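PDB 4XUK: putative hydrolase from Acinetobacter sp. NBRC 100985, which probably hydrolyses organophosphate triesters and lactones with a two-zinc centre, as a member of the metallo-beta-lactamase superfamily. Local coordinates for residues A[35-38]-A[39-43]; A[149-152]-A[153-156]; A[166-169]-A[170-174]. The protein carries 2 engineered substitutions. All coordinates share one frame; numbering follows the deposited sequence.

In the fold
Each of the three contacts joins neighbouring turns of a helix, and they follow one another along the chain without nesting or crossing. Interaction 1 (35-43) forms the first turns of helix 36-45, set against helix 225-228 and the loops beside it. Interactions 2 and 3, centres about 26 Å apart, mark the two ends of the long helix 151-173: residues 149-156 bring the chain into it from a loop, and residues 166-174 carry it through a proline kink toward edge strand 177-180. There Pro170 and Tyr171 rest on strand 118-119, and Gln166 touches the Cys79-Cys115 disulfide. Interactions 1 and 3 sit on opposite sides of the chain's centre.

Interaction 1: residues A[35-38]-A[39-43]; sequences PQQQ and VHEIL
His40 N donates to Gln36 O at 2.9 Å, and the same two residues meet again through a water that joins their side chains. That water gives a hydrogen to Gln36 OE1 at 2.6 Å and lies 2.7 Å from His40 NE2, bridging two groups whose planes stand nearly perpendicular, 86° apart. Gln36 is bent at chi2 (-64°), which turns its amide forward along the helix toward the His40 ring. Both polar groups are also held from outside: Gln36 NE2 donates to Pro28 O, and His40 ND1 is bonded to Asp49 OD1. An imidazole suits this place because each of its nitrogens has a partner, and the two together fix its rotation.

Three more i to i+4 backbone bonds continue the first turns, from Val39 N to Pro35 O, Glu41 N to Gln37 O and Ile42 N to Gln38 O. This is the amino-terminal start of helix 36-45, with Pro35 at the N-cap position; proline fits there since its missing N-H is not needed by the helix.

On the exposed side, Glu41 reaches back over the first turn. Glu41 OE1 comes 3.5 Å from Gln37 CG, while Glu41 OE2 lies against the aliphatic part of Gln38, 3.8 Å from Gln38 CG. A carboxylate near a helix start is probably favoured by the helix dipole. Gln38 runs out extended beyond CG and spends its OE1 on Arg229.

Toward the protein, Val39 is buried. Val39 CG2 sits 3.8 Å from Gln36 NE2, the two side chains lying side by side, and the valine also packs on Ile34 and on Val225 of helix 225-228. Ile42 turns CG1 over Gln38 O at 3.3 Å and touches Asp228 of that same helix.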
# COMPACT_ATOMS: atom_id res chain seq x y z
N PRO A 35 10.42 -0.35 26.75
CA PRO A 35 9.62 -1.36 27.45
C PRO A 35 8.75 -2.09 26.45
O PRO A 35 8.15 -1.45 25.59
CB PRO A 35 8.74 -0.53 28.38
CG PRO A 35 9.51 0.72 28.60
CD PRO A 35 10.16 1.00 27.27
N GLN A 36 8.71 -3.42 26.55
CA GLN A 36 7.94 -4.23 25.63
C GLN A 36 6.46 -3.85 25.61
O GLN A 36 5.79 -3.99 24.58
CB GLN A 36 8.13 -5.72 25.93
CG GLN A 36 9.41 -6.29 25.33
CD GLN A 36 9.40 -6.23 23.80
OE1 GLN A 36 8.56 -6.87 23.16
NE2 GLN A 36 10.31 -5.46 23.22
N GLN A 37 5.95 -3.38 26.75
CA GLN A 37 4.56 -2.93 26.81
C GLN A 37 4.31 -1.77 25.84
O GLN A 37 3.25 -1.72 25.19
CB GLN A 37 4.19 -2.54 28.25
CG GLN A 37 2.70 -2.20 28.44
CD GLN A 37 1.78 -3.40 28.31
OE1 GLN A 37 0.65 -3.29 27.82
NE2 GLN A 37 2.24 -4.56 28.75
N GLN A 38 5.27 -0.85 25.72
CA GLN A 38 5.11 0.30 24.82
C GLN A 38 5.27 -0.13 23.36
O GLN A 38 4.63 0.43 22.47
CB GLN A 38 6.12 1.40 25.15
CG GLN A 38 5.83 2.13 26.45
CD GLN A 38 6.97 3.04 26.88
OE1 GLN A 38 7.73 3.55 26.05
NE2 GLN A 38 7.11 3.22 28.18
N VAL A 39 6.15 -1.11 23.13
CA VAL A 39 6.26 -1.73 21.82
C VAL A 39 4.91 -2.28 21.41
O VAL A 39 4.43 -2.01 20.31
CB VAL A 39 7.32 -2.86 21.80
CG1 VAL A 39 7.27 -3.63 20.48
CG2 VAL A 39 8.70 -2.28 22.00
N HIS A 40 4.27 -3.03 22.31
CA HIS A 40 2.96 -3.60 21.99
C HIS A 40 1.87 -2.55 21.82
O HIS A 40 0.99 -2.70 20.97
CB HIS A 40 2.57 -4.70 23.00
CG HIS A 40 3.36 -5.96 22.83
ND1 HIS A 40 3.32 -6.71 21.67
CD2 HIS A 40 4.25 -6.58 23.65
CE1 HIS A 40 4.13 -7.75 21.80
NE2 HIS A 40 4.71 -7.69 22.99
N GLU A 41 1.93 -1.48 22.61
CA GLU A 41 1.04 -0.34 22.41
C GLU A 41 1.16 0.22 20.99
O GLU A 41 0.16 0.41 20.30
CB GLU A 41 1.36 0.76 23.43
CG GLU A 41 0.91 0.41 24.86
CD GLU A 41 1.61 1.25 25.92
OE1 GLU A 41 1.59 0.86 27.11
OE2 GLU A 41 2.18 2.30 25.55
N ILE A 42 2.39 0.48 20.56
CA ILE A 42 2.59 1.04 19.22
C ILE A 42 2.12 0.07 18.14
O ILE A 42 1.43 0.47 17.20
CB ILE A 42 4.05 1.51 19.03
CG1 ILE A 42 4.38 2.65 20.00
CG2 ILE A 42 4.29 1.97 17.59
CD1 ILE A 42 5.86 2.94 20.18
N LEU A 43 2.44 -1.21 18.28
CA LEU A 43 2.00 -2.21 17.30
C LEU A 43 0.47 -2.31 17.22
O LEU A 43 -0.11 -2.52 16.15
CB LEU A 43 2.63 -3.57 17.63
CG LEU A 43 4.15 -3.70 17.47
CD1 LEU A 43 4.64 -5.05 17.96
CD2 LEU A 43 4.55 -3.49 16.02
O HOH W 1 7.03 -8.72 24.03

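Interaction 2: residues A[149-152]-A[153-156]; sequences LPKE and KQAN
The backbone closes in i to i+3 steps, Lys153 N donating to Pro150 O at 2.8 Å and Gln154 N to Lys151 O at 3.2 Å; both donors stand above the carbonyl planes, as fits a first turn only weakly helical. This is the entry of the long helix 151-173. Proline suits position 150, since its ring restricts the chain just ahead of the helix and its nitrogen owes no bond.

With its chain extended beyond CG, Gln154 NE2 reaches back to Leu149 O, 3.0 Å away, in a nearly straight bond (171°) lying in the amide plane, which also sets the amide's rotation. The methylenes serve as an apolar stem: Gln154 CG meets Leu149 CD1 at 3.4 Å. Over one face of the amide lies Lys151 CD, 3.4 Å from Gln154 NE2; the two side chains run side by side and point the same way.

A water accepts from Asn156 N and donates to Glu152 O, standing where the direct i to i+4 bond would be. At the surface Glu152 and Lys153 run side by side and are joined by a salt bridge, with Lys153 NZ 3.1 Å from Glu152 OE2 and above the carboxylate plane.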
# COMPACT_ATOMS: atom_id res chain seq x y z
N LEU A 149 36.08 -8.26 17.56
CA LEU A 149 34.75 -8.20 18.17
C LEU A 149 34.57 -9.24 19.29
O LEU A 149 35.27 -10.26 19.32
CB LEU A 149 33.63 -8.26 17.12
CG LEU A 149 33.77 -8.95 15.78
CD1 LEU A 149 33.86 -10.42 16.01
CD2 LEU A 149 32.58 -8.64 14.89
N PRO A 150 33.67 -8.94 20.24
CA PRO A 150 33.43 -9.81 21.40
C PRO A 150 33.03 -11.22 20.99
O PRO A 150 32.37 -11.38 19.96
CB PRO A 150 32.26 -9.12 22.10
CG PRO A 150 32.44 -7.68 21.76
CD PRO A 150 32.96 -7.66 20.36
N LYS A 151 33.42 -12.21 21.78
CA LYS A 151 33.20 -13.61 21.43
C LYS A 151 31.74 -13.92 21.10
O LYS A 151 31.47 -14.71 20.20
CB LYS A 151 33.68 -14.53 22.57
CG LYS A 151 35.14 -14.31 23.00
CD LYS A 151 36.12 -14.73 21.91
CE LYS A 151 37.51 -15.03 22.47
NZ LYS A 151 38.47 -13.88 22.33
N GLU A 152 30.83 -13.28 21.80
CA GLU A 152 29.40 -13.42 21.56
C GLU A 152 29.00 -13.13 20.13
O GLU A 152 27.99 -13.62 19.71
CB GLU A 152 28.60 -12.47 22.42
CG GLU A 152 28.99 -11.05 22.07
CD GLU A 152 28.38 -9.95 22.92
OE1 GLU A 152 29.18 -9.28 23.56
OE2 GLU A 152 27.16 -9.72 22.88
N LYS A 153 29.77 -12.32 19.43
CA LYS A 153 29.38 -11.81 18.12
C LYS A 153 30.16 -12.45 16.99
O LYS A 153 29.87 -12.21 15.81
CB LYS A 153 29.57 -10.29 18.07
CG LYS A 153 28.43 -9.51 18.71
CD LYS A 153 28.88 -8.16 19.24
CE LYS A 153 27.66 -7.33 19.65
NZ LYS A 153 26.57 -8.21 20.18
N GLN A 154 31.15 -13.26 17.34
CA GLN A 154 32.10 -13.79 16.36
C GLN A 154 31.50 -14.84 15.43
O GLN A 154 31.80 -14.85 14.23
CB GLN A 154 33.34 -14.36 17.05
CG GLN A 154 34.15 -13.33 17.82
CD GLN A 154 35.45 -13.89 18.36
OE1 GLN A 154 35.72 -15.08 18.25
NE2 GLN A 154 36.28 -13.01 18.94
N ALA A 155 30.67 -15.71 15.96
CA ALA A 155 30.03 -16.73 15.17
C ALA A 155 29.13 -16.14 14.10
O ALA A 155 29.20 -16.52 12.98
CB ALA A 155 29.21 -17.64 16.04
N ASN A 156 28.29 -15.23 14.48
CA ASN A 156 27.41 -14.57 13.52
C ASN A 156 28.20 -13.88 12.40
O ASN A 156 27.88 -14.04 11.23
CB ASN A 156 26.47 -13.58 14.21
CG ASN A 156 25.51 -12.91 13.24
OD1 ASN A 156 24.58 -13.54 12.74
ND2 ASN A 156 25.73 -11.63 12.97
O HOH W 2 27.31 -14.45 17.09

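Interaction 3: residues A[166-169]-A[170-174]; sequences QAIA and PYQAK
Ile168 O is gripped by two backbone N-H groups. Gln172 N meets Ile168 O at 2.9 Å in an almost straight bond (173°), nearly in line with the carbonyl, whereas the bond from Tyr171 N is bent and weak (130°). Ala173 N continues the i to i+4 pattern by donating to Ala169 O, also at 2.9 Å.

The irregularity comes from Pro170. Having no N-H to give Gln166 O, it sets Pro170 CD 3.4 Å from that oxygen and 3.2 Å from Ala167 O. Tyr171 N, which would have taken Ala167 O, turns to Ile168 O instead, and Ser118 OG bonds to Ala167 O. Ala169 CB is pressed close, 3.4 Å from Pro170 CD; a small methyl suits a position directly before proline.

Tyr171 sends its ring down the buried side, with Tyr171 CD1 3.8 Å from Ala167 O, which lies at the ring edge and in its plane. The hydroxyl is bonded to Ile117 O and Phe125 N, so a long aromatic residue with a polar end fits this span. Gln172 crosses Ile168 obliquely: a chi1 of 70° turns Ile168 CG1 toward Gln172 OE1, 3.7 Å away. Both residues touch Phe177 of strand 177-180.

Two carbonyls without their usual helical N-H partners, followed by one gripped twice, are characteristic of a proline kink, here within the last turns of helix 151-173.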
# COMPACT_ATOMS: atom_id res chain seq x y z
N GLN A 166 30.50 -15.82 -0.93
CA GLN A 166 29.91 -16.61 -1.97
C GLN A 166 29.10 -15.79 -2.99
O GLN A 166 29.14 -16.06 -4.12
CB GLN A 166 29.12 -17.80 -1.43
CG GLN A 166 27.91 -17.43 -0.61
CD GLN A 166 26.63 -17.22 -1.40
OE1 GLN A 166 25.82 -16.35 -1.12
NE2 GLN A 166 26.47 -18.04 -2.37
N ALA A 167 28.43 -14.77 -2.55
CA ALA A 167 27.62 -13.98 -3.46
C ALA A 167 28.50 -13.14 -4.38
O ALA A 167 28.22 -13.02 -5.57
CB ALA A 167 26.69 -13.09 -2.68
N ILE A 168 29.56 -12.56 -3.82
CA ILE A 168 30.36 -11.59 -4.57
C ILE A 168 31.49 -12.21 -5.38
O ILE A 168 32.01 -11.58 -6.30
CB ILE A 168 30.93 -10.49 -3.66
CG1 ILE A 168 32.02 -11.05 -2.74
CG2 ILE A 168 29.82 -9.83 -2.85
CD1 ILE A 168 32.70 -9.97 -1.93
N ALA A 169 31.88 -13.44 -5.04
CA ALA A 169 32.91 -14.18 -5.76
C ALA A 169 32.76 -14.18 -7.29
O ALA A 169 33.74 -13.92 -8.00
CB ALA A 169 33.03 -15.61 -5.22
N PRO A 170 31.54 -14.46 -7.81
CA PRO A 170 31.37 -14.44 -9.27
C PRO A 170 31.60 -13.06 -9.87
O PRO A 170 31.99 -12.97 -11.04
CB PRO A 170 29.89 -14.83 -9.45
CG PRO A 170 29.53 -15.56 -8.23
CD PRO A 170 30.31 -14.91 -7.13
N TYR A 171 31.37 -12.00 -9.10
CA TYR A 171 31.58 -10.66 -9.64
C TYR A 171 33.05 -10.24 -9.53
O TYR A 171 33.59 -9.62 -10.45
CB TYR A 171 30.65 -9.64 -8.97
CG TYR A 171 29.20 -9.88 -9.30
CD1 TYR A 171 28.46 -10.84 -8.62
CD2 TYR A 171 28.58 -9.17 -10.32
CE1 TYR A 171 27.12 -11.09 -8.94
CE2 TYR A 171 27.24 -9.40 -10.64
CZ TYR A 171 26.52 -10.36 -9.95
OH TYR A 171 25.19 -10.60 -10.27
N GLN A 172 33.69 -10.57 -8.41
CA GLN A 172 35.14 -10.38 -8.28
C GLN A 172 35.90 -11.09 -9.40
O GLN A 172 36.83 -10.52 -9.98
CB GLN A 172 35.62 -10.89 -6.92
CG GLN A 172 35.23 -9.98 -5.73
CD GLN A 172 35.61 -10.62 -4.41
OE1 GLN A 172 35.37 -11.81 -4.19
NE2 GLN A 172 36.24 -9.84 -3.53
N ALA A 173 35.49 -12.32 -9.71
CA ALA A 173 36.11 -13.08 -10.80
C ALA A 173 36.06 -12.35 -12.15
O ALA A 173 36.95 -12.54 -12.99
CB ALA A 173 35.47 -14.44 -10.92
N LYS A 174 35.04 -11.53 -12.37
CA LYS A 174 34.90 -10.77 -13.61
C LYS A 174 35.39 -9.34 -13.47
O LYS A 174 35.21 -8.53 -14.40
CB LYS A 174 33.44 -10.75 -14.07
CG LYS A 174 32.91 -12.10 -14.54
CD LYS A 174 32.68 -12.11 -16.04
CE LYS A 174 31.92 -13.35 -16.48
NZ LYS A 174 31.33 -13.18 -17.84